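Side-chain contacts in carboxylesterase YBFK (Bacillus subtilis, PDB 4CCY), which hydrolyses carboxylic esters in vitro, yielding an alcohol and a carboxylate: residues E242-A245 with M246-Q249; S180-K183 with W184-D188; I135-F138 with L139-P143; M251-E254 with R255-L259; P154-F158 with I159-P163. All blocks are in the same frame, centred on the assembly; numbering follows the deposited sequence.

Contact 1: residues E242-A245 with M246-Q249. With NA (sodium ion), chain C.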
loop_
_atom_site.group_PDB
_atom_site.type_symbol
_atom_site.label_atom_id
_atom_site.label_comp_id
_atom_site.label_asym_id
_atom_site.label_seq_id
_atom_site.Cartn_x
_atom_site.Cartn_y
_atom_site.Cartn_z
ATOM N N GLU A 242 9.935 13.682 -4.578
ATOM C CA GLU A 242 10.294 15.069 -4.232
ATOM C C GLU A 242 9.102 16.023 -4.123
ATOM O O GLU A 242 9.194 17.045 -3.441
ATOM C CB GLU A 242 11.366 15.635 -5.182
ATOM C CG GLU A 242 10.942 15.741 -6.637
ATOM C CD GLU A 242 11.788 16.723 -7.428
ATOM O OE1 GLU A 242 12.416 17.630 -6.832
ATOM O OE2 GLU A 242 11.813 16.592 -8.668
ATOM N N HIS A 243 7.992 15.678 -4.788
ATOM C CA HIS A 243 6.772 16.502 -4.823
ATOM C C HIS A 243 5.647 16.012 -3.922
ATOM O O HIS A 243 4.504 16.426 -4.088
ATOM C CB HIS A 243 6.277 16.640 -6.267
ATOM C CG HIS A 243 7.242 17.376 -7.177
ATOM N ND1 HIS A 243 7.857 18.527 -6.808
ATOM C CD2 HIS A 243 7.686 17.087 -8.473
ATOM C CE1 HIS A 243 8.654 18.949 -7.811
ATOM N NE2 HIS A 243 8.551 18.066 -8.827
ATOM N N GLU A 244 5.971 15.139 -2.963
ATOM C CA GLU A 244 5.019 14.569 -1.990
ATOM C C GLU A 244 4.119 15.618 -1.331
ATOM O O GLU A 244 4.609 16.480 -0.586
ATOM C CB GLU A 244 5.789 13.802 -0.905
ATOM C CG GLU A 244 4.956 13.344 0.286
ATOM C CD GLU A 244 3.875 12.367 -0.116
ATOM O OE1 GLU A 244 4.202 11.173 -0.241
ATOM O OE2 GLU A 244 2.705 12.794 -0.317
ATOM N N ALA A 245 2.812 15.528 -1.595
ATOM C CA ALA A 245 1.860 16.570 -1.184
ATOM C C ALA A 245 1.376 16.436 0.268
ATOM O O ALA A 245 0.843 17.388 0.833
ATOM C CB ALA A 245 0.662 16.607 -2.135
ATOM N N MET A 246 1.578 15.262 0.856
ATOM C CA MET A 246 0.966 14.905 2.133
ATOM C C MET A 246 1.770 15.283 3.381
ATOM O O MET A 246 1.214 15.336 4.478
ATOM C CB MET A 246 0.672 13.402 2.182
ATOM C CG MET A 246 -0.212 12.879 1.065
ATOM S SD MET A 246 -0.824 11.227 1.495
ATOM C CE MET A 246 -2.288 11.663 2.435
ATOM N N TYR A 247 3.071 15.522 3.213
ATOM C CA TYR A 247 3.958 15.883 4.319
ATOM C C TYR A 247 5.296 16.409 3.815
ATOM O O TYR A 247 5.520 16.497 2.592
ATOM C CB TYR A 247 4.184 14.700 5.270
ATOM C CG TYR A 247 4.518 13.379 4.612
ATOM C CD1 TYR A 247 5.820 13.081 4.214
ATOM C CD2 TYR A 247 3.539 12.421 4.411
ATOM C CE1 TYR A 247 6.137 11.866 3.643
ATOM C CE2 TYR A 247 3.846 11.208 3.819
ATOM C CZ TYR A 247 5.148 10.939 3.438
ATOM O OH TYR A 247 5.465 9.727 2.858
ATOM N N HIS A 248 6.174 16.775 4.754
ATOM C CA HIS A 248 7.529 17.209 4.411
ATOM C C HIS A 248 8.414 16.011 4.298
ATOM O O HIS A 248 8.971 15.534 5.296
ATOM C CB HIS A 248 8.085 18.181 5.451
ATOM C CG HIS A 248 7.460 19.555 5.397
ATOM N ND1 HIS A 248 7.377 20.268 4.257
ATOM C CD2 HIS A 248 6.887 20.334 6.387
ATOM C CE1 HIS A 248 6.765 21.440 4.501
ATOM N NE2 HIS A 248 6.470 21.485 5.804
ATOM N N GLN A 249 8.582 15.526 3.074
ATOM C CA GLN A 249 9.354 14.294 2.858
ATOM C C GLN A 249 10.833 14.440 3.225
ATOM O O GLN A 249 11.481 13.450 3.542
ATOM C CB GLN A 249 9.162 13.741 1.436
ATOM C CG GLN A 249 9.836 14.531 0.314
ATOM C CD GLN A 249 9.241 15.907 0.115
ATOM O OE1 GLN A 249 8.058 16.141 0.377
ATOM N NE2 GLN A 249 10.053 16.825 -0.347
HETATM NA NA NA C . 6.329 17.666 0.365
HETATM O O HOH W 1 7.309 18.758 -1.582
HETATM O O HOH W 2 7.737 19.266 1.735
HETATM O O HOH W 3 4.374 19.327 1.059
#
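Glu244 lies across the ring of Tyr247, its CG over one face and 3.9 Å from the ring centroid in a CH-pi contact. The carboxylate continues over the same ring, stacked with its plane 27° from that of the phenol. A bend in the chain at chi2 (63°) turns the carboxylate this way. OE1 passes 3.6 Å from Tyr247 OH without bonding to it: OE1 is hydrogen-bonded to His273 ND1, while the phenol reaches Pro154 O. The other oxygen, OE2, takes the backbone N-H of Met246 on its anti side, with N and OE2 3.0 Å apart and an angle of 156° at the hydrogen. Two groups thus fix the carboxylate, His273 on one oxygen and a main-chain amide on the other, and glutamate, with two acceptor oxygens on a chain that can bend at chi2, suits that double task. Met246 CG comes beside the same OE2, at 3.2 Å.

On the backbone side of Glu244 the chain wraps round a sodium ion. Glu244 O and Tyr247 O bind it at 2.3 and 2.6 Å, and Gln249 folds back so that its neutral amide adds OE1 at 2.3 Å; three waters bind the ion as well. One of them also donates to Glu242 O. This loop follows strand 236-241, the place where many alpha/beta hydrolases carry the acid of the triad, a role assigned to Glu244 by similarity.

Contact 2: residues S180-K183 with W184-D188. With NA (sodium ion), chain D.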
loop_
_atom_site.group_PDB
_atom_site.type_symbol
_atom_site.label_atom_id
_atom_site.label_comp_id
_atom_site.label_asym_id
_atom_site.label_seq_id
_atom_site.Cartn_x
_atom_site.Cartn_y
_atom_site.Cartn_z
ATOM N N SER A 180 -11.300 15.890 -6.133
ATOM C CA SER A 180 -10.496 16.867 -5.409
ATOM C C SER A 180 -9.269 16.186 -4.782
ATOM O O SER A 180 -8.156 16.687 -4.889
ATOM C CB SER A 180 -11.351 17.575 -4.351
ATOM O OG SER A 180 -10.558 18.370 -3.485
ATOM N N TYR A 181 -9.481 15.033 -4.159
ATOM C CA TYR A 181 -8.387 14.255 -3.574
ATOM C C TYR A 181 -7.366 13.854 -4.627
ATOM O O TYR A 181 -6.163 14.003 -4.430
ATOM C CB TYR A 181 -8.943 12.995 -2.935
ATOM C CG TYR A 181 -7.925 12.123 -2.232
ATOM C CD1 TYR A 181 -7.385 12.509 -1.016
ATOM C CD2 TYR A 181 -7.530 10.889 -2.765
ATOM C CE1 TYR A 181 -6.466 11.709 -0.352
ATOM C CE2 TYR A 181 -6.615 10.077 -2.098
ATOM C CZ TYR A 181 -6.092 10.497 -0.880
ATOM O OH TYR A 181 -5.187 9.731 -0.172
ATOM N N ILE A 182 -7.873 13.336 -5.742
ATOM C CA ILE A 182 -7.038 12.818 -6.825
ATOM C C ILE A 182 -6.192 13.942 -7.426
ATOM O O ILE A 182 -4.989 13.773 -7.628
ATOM C CB ILE A 182 -7.889 12.106 -7.910
ATOM C CG1 ILE A 182 -8.374 10.741 -7.395
ATOM C CG2 ILE A 182 -7.106 11.948 -9.219
ATOM C CD1 ILE A 182 -9.444 10.089 -8.252
ATOM N N LYS A 183 -6.825 15.085 -7.681
ATOM C CA LYS A 183 -6.169 16.230 -8.298
ATOM C C LYS A 183 -4.999 16.704 -7.431
ATOM O O LYS A 183 -3.937 17.075 -7.929
ATOM C CB LYS A 183 -7.194 17.347 -8.481
ATOM C CG LYS A 183 -6.738 18.551 -9.275
ATOM C CD LYS A 183 -7.786 19.660 -9.188
ATOM C CE LYS A 183 -9.019 19.346 -10.037
ATOM N NZ LYS A 183 -10.173 20.267 -9.797
ATOM N N TRP A 184 -5.213 16.652 -6.126
ATOM C CA TRP A 184 -4.255 17.102 -5.142
ATOM C C TRP A 184 -3.124 16.125 -4.974
ATOM O O TRP A 184 -1.967 16.518 -4.961
ATOM C CB TRP A 184 -4.996 17.312 -3.827
ATOM C CG TRP A 184 -4.125 17.415 -2.609
ATOM C CD1 TRP A 184 -3.275 18.464 -2.250
ATOM C CD2 TRP A 184 -4.018 16.434 -1.518
ATOM N NE1 TRP A 184 -2.650 18.191 -1.056
ATOM C CE2 TRP A 184 -3.058 16.993 -0.559
ATOM C CE3 TRP A 184 -4.601 15.182 -1.251
ATOM C CZ2 TRP A 184 -2.714 16.320 0.610
ATOM C CZ3 TRP A 184 -4.251 14.528 -0.070
ATOM C CH2 TRP A 184 -3.323 15.074 0.830
ATOM N N ILE A 185 -3.456 14.843 -4.849
ATOM C CA ILE A 185 -2.458 13.807 -4.582
ATOM C C ILE A 185 -1.552 13.513 -5.794
ATOM O O ILE A 185 -0.358 13.255 -5.633
ATOM C CB ILE A 185 -3.116 12.519 -4.015
ATOM C CG1 ILE A 185 -2.117 11.707 -3.195
ATOM C CG2 ILE A 185 -3.746 11.667 -5.112
ATOM C CD1 ILE A 185 -1.831 12.306 -1.840
ATOM N N THR A 186 -2.119 13.571 -6.999
ATOM C CA THR A 186 -1.341 13.328 -8.218
ATOM C C THR A 186 -0.362 14.453 -8.494
ATOM O O THR A 186 0.760 14.195 -8.913
ATOM C CB THR A 186 -2.214 13.120 -9.476
ATOM O OG1 THR A 186 -3.089 14.246 -9.666
ATOM C CG2 THR A 186 -3.005 11.821 -9.391
ATOM N N GLY A 187 -0.788 15.692 -8.247
ATOM C CA GLY A 187 0.000 16.875 -8.584
ATOM C C GLY A 187 -0.225 17.277 -10.029
ATOM O O GLY A 187 -0.904 16.573 -10.785
ATOM N N ASP A 188 0.346 18.407 -10.427
ATOM C CA ASP A 188 0.084 18.954 -11.754
ATOM C C ASP A 188 0.814 18.239 -12.892
ATOM O O ASP A 188 0.538 18.501 -14.055
ATOM C CB ASP A 188 0.370 20.460 -11.773
ATOM C CG ASP A 188 -0.674 21.245 -11.008
ATOM O OD1 ASP A 188 -1.851 20.827 -11.034
ATOM O OD2 ASP A 188 -0.328 22.263 -10.367
HETATM NA NA NA D . -2.846 15.555 -11.726
HETATM O O HOH W 4 -3.645 17.296 -10.623
HETATM O O HOH W 5 -4.782 14.424 -12.424
HETATM O O HOH W 6 -2.411 16.444 -13.786
#
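The last turn of helix 175-186, where Thr186 bonds back to Ile182, ends in a sodium site. The helix belongs to the helical insert between strands 146-152 and 236-241, the usual place for the cap of an alpha/beta hydrolase. Main-chain bonds such as Ile185 N to Tyr181 O (2.9 Å) hold the turn. On one flank Tyr181 and Trp184 meet obliquely, their planes 54° apart: Tyr181 CE1 comes to the indole edge at CZ3, 3.6 Å away and near the indole plane. Both rings stand anti to their own backbone N (chi1 -177° for Tyr181), which brings them together one turn apart. Trp184 also stacks on Tyr168, and Tyr181 touches that residue too. An alanine at Tyr181 is likely to open a gap beside Trp184 CZ3 and leave the indole freer on that side.

Toward the helix C-terminus Ile182 O is gripped twice, by Thr186 N at 2.9 Å and by Thr186 OG1 at 2.8 Å, from opposite faces of its carbonyl plane. Gly187, with its positive phi, leaves the helix easily and turns its O to the sodium at 2.4 Å. Thr186 OG1 binds the ion at 2.5 Å, and Tyr190 O and three waters complete the site. Because OG1 gives its proton to Ile182 O, its oxygen can offer electron density to the cation, which the partial negative charge of the helix end would probably favour.

Contact 3: residues I135-F138 with L139-P143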
loop_
_atom_site.group_PDB
_atom_site.type_symbol
_atom_site.label_atom_id
_atom_site.label_comp_id
_atom_site.label_asym_id
_atom_site.label_seq_id
_atom_site.Cartn_x
_atom_site.Cartn_y
_atom_site.Cartn_z
ATOM N N ILE A 135 3.348 -2.124 6.345
ATOM C CA ILE A 135 4.610 -2.854 6.293
ATOM C C ILE A 135 5.547 -2.467 7.429
ATOM O O ILE A 135 6.144 -3.351 8.043
ATOM C CB ILE A 135 5.273 -2.768 4.903
ATOM C CG1 ILE A 135 4.473 -3.623 3.921
ATOM C CG2 ILE A 135 6.714 -3.266 4.930
ATOM C CD1 ILE A 135 4.606 -3.213 2.486
ATOM N N VAL A 136 5.654 -1.178 7.735
ATOM C CA VAL A 136 6.481 -0.738 8.858
ATOM C C VAL A 136 5.948 -1.347 10.152
ATOM O O VAL A 136 6.717 -1.887 10.952
ATOM C CB VAL A 136 6.552 0.792 8.979
ATOM C CG1 VAL A 136 7.432 1.199 10.156
ATOM C CG2 VAL A 136 7.072 1.401 7.681
ATOM N N ASN A 137 4.632 -1.287 10.342
ATOM C CA ASN A 137 3.988 -1.902 11.505
ATOM C C ASN A 137 4.231 -3.417 11.586
ATOM O O ASN A 137 4.545 -3.950 12.659
ATOM C CB ASN A 137 2.481 -1.610 11.508
ATOM C CG ASN A 137 1.799 -2.113 12.765
ATOM O OD1 ASN A 137 2.049 -1.598 13.861
ATOM N ND2 ASN A 137 0.929 -3.124 12.619
ATOM N N PHE A 138 4.089 -4.097 10.445
ATOM C CA PHE A 138 4.340 -5.545 10.361
ATOM C C PHE A 138 5.786 -5.955 10.677
ATOM O O PHE A 138 6.009 -6.865 11.475
ATOM C CB PHE A 138 3.882 -6.123 8.996
ATOM C CG PHE A 138 3.852 -7.635 8.962
ATOM C CD1 PHE A 138 2.952 -8.338 9.747
ATOM C CD2 PHE A 138 4.749 -8.353 8.163
ATOM C CE1 PHE A 138 2.929 -9.732 9.735
ATOM C CE2 PHE A 138 4.732 -9.740 8.141
ATOM C CZ PHE A 138 3.816 -10.432 8.925
ATOM N N LEU A 139 6.772 -5.296 10.068
ATOM C CA LEU A 139 8.172 -5.660 10.308
ATOM C C LEU A 139 8.594 -5.390 11.766
ATOM O O LEU A 139 9.490 -6.061 12.282
ATOM C CB LEU A 139 9.120 -4.973 9.307
ATOM C CG LEU A 139 9.193 -3.443 9.309
ATOM C CD1 LEU A 139 10.176 -2.936 10.350
ATOM C CD2 LEU A 139 9.552 -2.927 7.925
ATOM N N LEU A 140 7.946 -4.421 12.421
ATOM C CA LEU A 140 8.173 -4.161 13.845
ATOM C C LEU A 140 7.550 -5.236 14.723
ATOM O O LEU A 140 8.161 -5.686 15.690
ATOM C CB LEU A 140 7.605 -2.800 14.257
ATOM C CG LEU A 140 8.365 -1.519 13.914
ATOM C CD1 LEU A 140 7.476 -0.309 14.169
ATOM C CD2 LEU A 140 9.648 -1.410 14.727
ATOM N N ARG A 141 6.322 -5.629 14.409
ATOM C CA ARG A 141 5.596 -6.580 15.257
ATOM C C ARG A 141 5.825 -8.032 14.866
ATOM O O ARG A 141 5.587 -8.923 15.671
ATOM C CB ARG A 141 4.094 -6.302 15.222
ATOM C CG ARG A 141 3.677 -5.079 16.008
ATOM C CD ARG A 141 2.249 -4.696 15.671
ATOM N NE ARG A 141 1.856 -3.464 16.346
ATOM C CZ ARG A 141 1.439 -3.401 17.611
ATOM N NH1 ARG A 141 1.358 -4.498 18.353
ATOM N NH2 ARG A 141 1.114 -2.231 18.138
ATOM N N ALA A 142 6.239 -8.277 13.626
ATOM C CA ALA A 142 6.471 -9.652 13.178
ATOM C C ALA A 142 7.727 -9.779 12.332
ATOM O O ALA A 142 7.671 -10.331 11.236
ATOM C CB ALA A 142 5.260 -10.198 12.434
ATOM N N PRO A 143 8.879 -9.300 12.861
ATOM C CA PRO A 143 10.101 -9.293 12.058
ATOM C C PRO A 143 10.500 -10.685 11.598
ATOM O O PRO A 143 11.124 -10.818 10.560
ATOM C CB PRO A 143 11.159 -8.742 13.020
ATOM C CG PRO A 143 10.623 -9.008 14.389
ATOM C CD PRO A 143 9.130 -8.904 14.262
#
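Helical i to i+4 bonds run from Leu139 N to Ile135 O (2.9 Å) through to Ala142 N, which meets Phe138 O at a short 2.6 Å, just as the chain leaves the helix. Phe138 and Ala142 also meet through their side chains: the small CB of Ala142 sits over one face of the ring, offset toward the rim and 3.9 Å from the centroid, a CH-pi contact. Helix 130-141 links strands 123-128 and 146-152 as the middle of a beta-alpha-beta unit, and Phe138 lies against both strands through Leu125 and Val146. The side chains of Ile135 and Leu139 cross at about a right angle, with Ile135 CG2 and Leu139 CD2 4.1 Å apart, on the same sheet-facing side, where branched aliphatics fit.

On the side toward helix 104-118 the contact is polar. Asn137 OD1 accepts from Arg141 NE at 3.1 Å, lying at the edge of the guanidinium and in its plane; the arginine chain reaches it by staying extended from CG to NE. Replacing Asn137 by a leucine would probably leave Arg141 NE without this acceptor and Arg104 O, of helix 104-118, without the hydrogen bond it receives from ND2. Arg141 rests on Arg104 and Ala108 of that helix.

Contact 4: residues M251-E254 with R255-L259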
loop_
_atom_site.group_PDB
_atom_site.type_symbol
_atom_site.label_atom_id
_atom_site.label_comp_id
_atom_site.label_asym_id
_atom_site.label_seq_id
_atom_site.Cartn_x
_atom_site.Cartn_y
_atom_site.Cartn_z
ATOM N N MET A 251 12.071 16.016 5.997
ATOM C CA MET A 251 12.068 15.672 7.419
ATOM C C MET A 251 11.836 14.174 7.678
ATOM O O MET A 251 12.452 13.604 8.561
ATOM C CB MET A 251 11.015 16.504 8.164
ATOM C CG MET A 251 11.312 18.005 8.209
ATOM S SD MET A 251 10.013 18.969 9.022
ATOM C CE MET A 251 10.020 18.283 10.685
ATOM N N ALA A 252 10.934 13.550 6.925
ATOM C CA ALA A 252 10.686 12.115 7.059
ATOM C C ALA A 252 11.939 11.330 6.669
ATOM O O ALA A 252 12.356 10.415 7.387
ATOM C CB ALA A 252 9.508 11.704 6.195
ATOM N N PHE A 253 12.540 11.711 5.540
ATOM C CA PHE A 253 13.817 11.151 5.080
ATOM C C PHE A 253 14.945 11.291 6.119
ATOM O O PHE A 253 15.567 10.292 6.509
ATOM C CB PHE A 253 14.219 11.774 3.731
ATOM C CG PHE A 253 15.654 11.535 3.360
ATOM C CD1 PHE A 253 16.044 10.335 2.773
ATOM C CD2 PHE A 253 16.627 12.512 3.614
ATOM C CE1 PHE A 253 17.368 10.109 2.439
ATOM C CE2 PHE A 253 17.956 12.294 3.278
ATOM C CZ PHE A 253 18.330 11.092 2.690
ATOM N N GLU A 254 15.200 12.523 6.566
ATOM C CA GLU A 254 16.212 12.778 7.595
ATOM C C GLU A 254 16.000 11.925 8.860
ATOM O O GLU A 254 16.932 11.256 9.346
ATOM C CB GLU A 254 16.275 14.272 7.948
ATOM C CG GLU A 254 16.947 15.119 6.877
ATOM C CD GLU A 254 17.219 16.545 7.326
ATOM O OE1 GLU A 254 17.408 16.774 8.544
ATOM O OE2 GLU A 254 17.262 17.442 6.458
ATOM N N ARG A 255 14.769 11.937 9.371
ATOM C CA ARG A 255 14.409 11.157 10.559
ATOM C C ARG A 255 14.639 9.645 10.367
ATOM O O ARG A 255 15.297 9.001 11.187
ATOM C CB ARG A 255 12.961 11.460 10.981
ATOM C CG ARG A 255 12.645 11.038 12.395
ATOM C CD ARG A 255 11.259 11.464 12.873
ATOM N NE ARG A 255 10.978 10.776 14.131
ATOM C CZ ARG A 255 10.171 9.724 14.275
ATOM N NH1 ARG A 255 9.481 9.248 13.249
ATOM N NH2 ARG A 255 10.031 9.162 15.476
ATOM N N ALA A 256 14.112 9.089 9.282
ATOM C CA ALA A 256 14.286 7.664 8.991
ATOM C C ALA A 256 15.766 7.285 8.858
ATOM O O ALA A 256 16.209 6.280 9.418
ATOM C CB ALA A 256 13.530 7.285 7.730
ATOM N N SER A 257 16.515 8.103 8.112
ATOM C CA SER A 257 17.937 7.879 7.886
ATOM C C SER A 257 18.720 7.831 9.190
ATOM O O SER A 257 19.625 7.022 9.330
ATOM C CB SER A 257 18.518 8.954 6.966
ATOM O OG SER A 257 17.999 8.808 5.660
ATOM N N VAL A 258 18.351 8.679 10.141
ATOM C CA VAL A 258 19.052 8.753 11.424
ATOM C C VAL A 258 18.713 7.552 12.314
ATOM O O VAL A 258 19.600 6.979 12.948
ATOM C CB VAL A 258 18.753 10.074 12.183
ATOM C CG1 VAL A 258 19.365 10.058 13.584
ATOM C CG2 VAL A 258 19.295 11.271 11.415
ATOM N N LEU A 259 17.436 7.175 12.349
ATOM C CA LEU A 259 16.944 6.227 13.346
ATOM C C LEU A 259 16.995 4.750 12.953
ATOM O O LEU A 259 17.291 3.909 13.791
ATOM C CB LEU A 259 15.524 6.610 13.803
ATOM C CG LEU A 259 15.398 7.991 14.469
ATOM C CD1 LEU A 259 13.943 8.376 14.631
ATOM C CD2 LEU A 259 16.138 8.055 15.809
#
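Phe253 and Ser257 face each other one turn apart on helix 249-259, the connecting helix of the beta-alpha-beta unit between strands 236-241 and 264-268. Ser257 OG donates to Phe253 O at 3.0 Å, approaching from above the carbonyl plane, 44° out of it. The backbone N of Ser257 reaches the same oxygen at 2.9 Å, nearly in line with the carbonyl bond, so that one acceptor holds two donors. With its hydrogen spent on the carbonyl, OG lies over one face of the Phe253 ring, 3.5 Å from CE1 and offset toward the rim. The ring gets there because CG stands anti to the backbone N (chi1 165°), and it packs on Phe240, Ala265 and Ile267 of the two strands. Serine is small enough for its OG to sit over the ring face and also touches Ala265.

Further round, Val258 N bonds to Glu254 O at 3.0 Å, and Val258 CG2 comes to 3.1 Å from that oxygen. The small Ala252 and Ala256 let the helix approach the sheet and the loop at Phe158 closely. Arg255 leaves the helix with a chain extended from CG to NE, long enough for NH2 to form a salt bridge with Asp226 and a hydrogen bond to Phe224 O, while NH1 bonds to Phe158 O. Over one face of its guanidinium sits Leu259 CD1, 3.6 Å above the plane.

Contact 5: residues P154-F158 with I159-P163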
loop_
_atom_site.group_PDB
_atom_site.type_symbol
_atom_site.label_atom_id
_atom_site.label_comp_id
_atom_site.label_asym_id
_atom_site.label_seq_id
_atom_site.Cartn_x
_atom_site.Cartn_y
_atom_site.Cartn_z
ATOM N N PRO A 154 5.052 6.477 2.445
ATOM C CA PRO A 154 4.212 5.947 3.527
ATOM C C PRO A 154 3.211 6.986 4.056
ATOM O O PRO A 154 3.463 8.209 3.999
ATOM C CB PRO A 154 5.228 5.526 4.602
ATOM C CG PRO A 154 6.459 6.329 4.310
ATOM C CD PRO A 154 6.481 6.517 2.817
ATOM N N ALA A 155 2.057 6.490 4.490
ATOM C CA ALA A 155 1.033 7.318 5.120
ATOM C C ALA A 155 1.511 7.608 6.549
ATOM O O ALA A 155 1.415 6.741 7.432
ATOM C CB ALA A 155 -0.308 6.586 5.125
ATOM N N GLU A 156 2.051 8.811 6.756
ATOM C CA GLU A 156 2.780 9.160 7.985
ATOM C C GLU A 156 3.906 8.170 8.256
ATOM O O GLU A 156 4.787 7.998 7.409
ATOM C CB GLU A 156 1.837 9.302 9.186
ATOM C CG GLU A 156 0.987 10.555 9.112
ATOM C CD GLU A 156 0.458 11.005 10.455
ATOM O OE1 GLU A 156 0.266 10.149 11.346
ATOM O OE2 GLU A 156 0.228 12.221 10.614
ATOM N N ALA A 157 3.876 7.526 9.425
ATOM C CA ALA A 157 4.899 6.562 9.836
ATOM C C ALA A 157 6.209 7.224 10.261
ATOM O O ALA A 157 6.677 6.994 11.378
ATOM C CB ALA A 157 5.139 5.505 8.754
ATOM N N PHE A 158 6.797 8.047 9.384
ATOM C CA PHE A 158 8.073 8.710 9.701
ATOM C C PHE A 158 7.964 10.183 10.077
ATOM O O PHE A 158 8.864 10.718 10.720
ATOM C CB PHE A 158 9.082 8.504 8.566
ATOM C CG PHE A 158 9.401 7.067 8.335
ATOM C CD1 PHE A 158 10.354 6.426 9.117
ATOM C CD2 PHE A 158 8.698 6.331 7.378
ATOM C CE1 PHE A 158 10.635 5.079 8.927
ATOM C CE2 PHE A 158 8.972 4.986 7.189
ATOM C CZ PHE A 158 9.934 4.359 7.962
ATOM N N ILE A 159 6.865 10.824 9.671
ATOM C CA ILE A 159 6.587 12.215 10.005
ATOM C C ILE A 159 5.064 12.463 9.940
ATOM O O ILE A 159 4.334 11.681 9.320
ATOM C CB ILE A 159 7.390 13.175 9.080
ATOM C CG1 ILE A 159 7.725 14.494 9.792
ATOM C CG2 ILE A 159 6.698 13.405 7.749
ATOM C CD1 ILE A 159 8.903 14.386 10.740
ATOM N N SER A 160 4.595 13.518 10.616
ATOM C CA SER A 160 3.167 13.895 10.650
ATOM C C SER A 160 2.668 14.438 9.316
ATOM O O SER A 160 3.428 15.078 8.585
ATOM C CB SER A 160 2.933 14.980 11.704
ATOM O OG SER A 160 3.268 14.511 12.988
ATOM N N PHE A 161 1.391 14.200 9.013
ATOM C CA PHE A 161 0.740 14.763 7.818
ATOM C C PHE A 161 0.676 16.275 7.927
ATOM O O PHE A 161 0.662 16.816 9.042
ATOM C CB PHE A 161 -0.709 14.290 7.709
ATOM C CG PHE A 161 -0.886 12.914 7.130
ATOM C CD1 PHE A 161 -0.125 12.479 6.049
ATOM C CD2 PHE A 161 -1.869 12.065 7.640
ATOM C CE1 PHE A 161 -0.320 11.209 5.509
ATOM C CE2 PHE A 161 -2.070 10.796 7.105
ATOM C CZ PHE A 161 -1.291 10.366 6.041
ATOM N N HIS A 162 0.616 16.957 6.780
ATOM C CA HIS A 162 0.153 18.346 6.768
ATOM C C HIS A 162 -1.268 18.312 7.231
ATOM O O HIS A 162 -1.989 17.384 6.880
ATOM C CB HIS A 162 0.191 18.952 5.357
ATOM C CG HIS A 162 1.584 19.094 4.783
ATOM N ND1 HIS A 162 2.604 19.631 5.483
ATOM C CD2 HIS A 162 2.099 18.749 3.529
ATOM C CE1 HIS A 162 3.718 19.631 4.719
ATOM N NE2 HIS A 162 3.406 19.085 3.524
ATOM N N PRO A 163 -1.682 19.308 8.050
ATOM C CA PRO A 163 -3.071 19.511 8.470
ATOM C C PRO A 163 -4.100 19.359 7.326
ATOM O O PRO A 163 -5.182 18.820 7.560
ATOM C CB PRO A 163 -3.052 20.947 8.994
ATOM C CG PRO A 163 -1.697 21.089 9.581
ATOM C CD PRO A 163 -0.775 20.256 8.728
#
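Glu156 OE2 accepts the backbone N-H of Phe161 at 2.8 Å, nearly straight at 164°. The amide comes to the anti side of the oxygen and a little out of the carboxylate plane. The same side chain supplies an apolar contact: its CG lies over the centre of the Phe161 ring, 3.5 Å from the centroid and almost on the ring normal, in a close CH-pi contact. The two side chains cross at about a right angle, and the carboxylate plane is turned 38° from the ring. A glutamate fits both duties, since its methylenes can cover an aromatic face while the acid beyond them takes an amide. CG stands anti to the carbonyl carbon and the chain is extended beyond it, which carries OE2 past the ring to Phe161 N.

At the far rim of the ring, Phe161 CZ touches Ala155 CB at 4.0 Å. Nearer the backbone, Ile159 O receives a CA-H...O contact from Glu156 CA at 3.2 Å. The turn between is a classic gamma turn centred on Ala157, whose phi is positive, closed by a weak bond of 2.8 Å from Phe158 N to Glu156 O. Glu156, too, has a positive phi, so the backbone doubles back sharply here. Phe158 packs against Val136, Leu238, Ala252 and Ala256, and Ile159 against Met251.

Ala155 is bonded through its backbone to Ser129, the probable nucleophile. This places the segment next to what is probably the nucleophile elbow of an alpha/beta hydrolase, where the chain leaves strand 146-152 for the helical cap.

Along the chain the contacts come in the order 3, 5, 2, 1, 4; all are local and in series, so none nests in or crosses another. Contact 3 finishes the helix after the nucleophile elbow, contact 5 folds the loop beyond strand 146-152, contact 2 ends a helix of the cap, contact 1 closes the loop after strand 236-241, and contact 4 lies along the helix that follows. Contact 5 touches contacts 1, 3 and 4, and contact 1 touches 2, 4 and 5, making these two the centre of the network. Contact 1 meets contact 2 through Met246 and Ile185, joining cap to core. Contacts 2 and 3 lie farthest apart, their centres about 30 Å from each other.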